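Local coordinates for protein phospholipase A1 (PDB 4HYQ) that hydrolyses glycerophospholipids as a phospholipase A1, releasing the fatty acid esterified at the sn-1 position of the glycerol backbone, at residues P68-S71 and S72-L75. Numbering follows the deposited sequence.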
loop_
_atom_site.group_PDB
_atom_site.type_symbol
_atom_site.label_atom_id
_atom_site.label_comp_id
_atom_site.label_asym_id
_atom_site.label_seq_id
_atom_site.Cartn_x
_atom_site.Cartn_y
_atom_site.Cartn_z
ATOM N N PRO A 68 14.668 -7.080 -11.215
ATOM C CA PRO A 68 13.909 -7.455 -12.413
ATOM C C PRO A 68 13.584 -6.339 -13.403
ATOM O O PRO A 68 13.126 -6.622 -14.499
ATOM C CB PRO A 68 12.628 -8.094 -11.871
ATOM C CG PRO A 68 12.768 -8.112 -10.367
ATOM C CD PRO A 68 13.850 -7.145 -9.992
ATOM N N LEU A 69 13.822 -5.091 -13.027
ATOM C CA LEU A 69 13.516 -3.979 -13.927
ATOM C C LEU A 69 14.563 -3.906 -15.023
ATOM O O LEU A 69 15.759 -3.988 -14.741
ATOM C CB LEU A 69 13.524 -2.649 -13.169
ATOM C CG LEU A 69 12.506 -2.480 -12.044
ATOM C CD1 LEU A 69 12.787 -1.196 -11.295
ATOM C CD2 LEU A 69 11.109 -2.479 -12.616
ATOM N N ASN A 70 14.123 -3.755 -16.266
ATOM C CA ASN A 70 15.068 -3.632 -17.368
ATOM C C ASN A 70 14.390 -2.961 -18.547
ATOM O O ASN A 70 13.237 -2.523 -18.445
ATOM C CB ASN A 70 15.655 -4.999 -17.768
ATOM C CG ASN A 70 14.592 -6.029 -18.110
ATOM O OD1 ASN A 70 13.808 -5.854 -19.039
ATOM N ND2 ASN A 70 14.572 -7.123 -17.355
ATOM N N SER A 71 15.105 -2.873 -19.662
ATOM C CA SER A 71 14.569 -2.218 -20.846
ATOM C C SER A 71 13.352 -2.911 -21.450
ATOM O O SER A 71 12.622 -2.307 -22.241
ATOM C CB SER A 71 15.671 -2.070 -21.900
ATOM O OG SER A 71 16.101 -3.330 -22.372
ATOM N N SER A 72 13.113 -4.169 -21.088
ATOM C CA SER A 72 11.958 -4.871 -21.630
ATOM C C SER A 72 10.734 -4.780 -20.714
ATOM O O SER A 72 9.667 -5.288 -21.048
ATOM C CB SER A 72 12.289 -6.343 -21.897
ATOM O OG SER A 72 12.561 -7.020 -20.683
ATOM N N THR A 73 10.887 -4.128 -19.568
ATOM C CA THR A 73 9.765 -3.987 -18.643
ATOM C C THR A 73 8.760 -3.000 -19.240
ATOM O O THR A 73 9.144 -1.905 -19.656
ATOM C CB THR A 73 10.236 -3.436 -17.292
ATOM O OG1 THR A 73 11.264 -4.286 -16.761
ATOM C CG2 THR A 73 9.059 -3.361 -16.310
ATOM N N SER A 74 7.489 -3.385 -19.293
ATOM C CA SER A 74 6.468 -2.499 -19.833
ATOM C C SER A 74 5.489 -1.989 -18.774
ATOM O O SER A 74 4.781 -1.014 -19.009
ATOM C CB SER A 74 5.687 -3.199 -20.947
ATOM O OG SER A 74 4.942 -4.299 -20.452
ATOM N N LEU A 75 5.452 -2.645 -17.614
ATOM C CA LEU A 75 4.536 -2.242 -16.551
ATOM C C LEU A 75 5.180 -2.442 -15.190
ATOM O O LEU A 75 5.818 -3.473 -14.948
ATOM C CB LEU A 75 3.238 -3.066 -16.615
ATOM C CG LEU A 75 2.172 -2.789 -15.532
ATOM C CD1 LEU A 75 1.671 -1.348 -15.659
ATOM C CD2 LEU A 75 1.001 -3.767 -15.658
HETATM O O HOH W 1 10.498 -6.998 -16.741
HETATM O O HOH W 2 11.491 -0.433 -19.451
#
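Asn70 and Thr73 close a type I beta turn that delivers the chain from the loop after helix 58-65 into strand 73-79, the middle strand of the five-stranded parallel sheet of this GDSL (SGNH) hydrolase. At the turn, Ser72 is held through its N-H by the Asn70 side chain. With chi1 at 55°, Asn70 CG sits between its backbone N and carbonyl carbon, and OD1 bends forward to accept the N-H of Ser72 at 2.7 Å from Ser72 N, in the carbonyl plane and on a lone pair. This is an Asx turn, and it suits asparagine because its short amide reaches two residues ahead. Serine, small and polar, fits this exposed corner; Ser72 OG lies so close to Asn70 OD1 that a second bond there is doubtful in detail.

Thr73 makes the turn's own bond, its N lying 3.1 Å from Asn70 O. Its hydroxyl works in the reverse direction: OG1, beside the backbone N and anti to the carbonyl carbon, accepts the N-H of Asn70, with Asn70 N 2.9 Å from Thr73 OG1 in a fairly straight bond. A water 2.8 Å from Thr73 OG1 extends weakly to Pro68 O, and a second water donates to both Asn70 O and Thr73 O. Thr73 CG2 lies 4.3 Å from the end of buried, apolar Leu69, at CD2, and both side chains touch Val6 of strand 4-9; threonine thus serves a polar turn and an apolar patch together. A valine in place of this threonine would probably leave Asn70 N without its acceptor and the first water without its nearer partner. Backbone bonds to Gly4 run from Ser72 through Ser74 to Leu75; Ser74 OG is hydrogen-bonded to Ala2 O, and the Leu75 side chain packs on Tyr5.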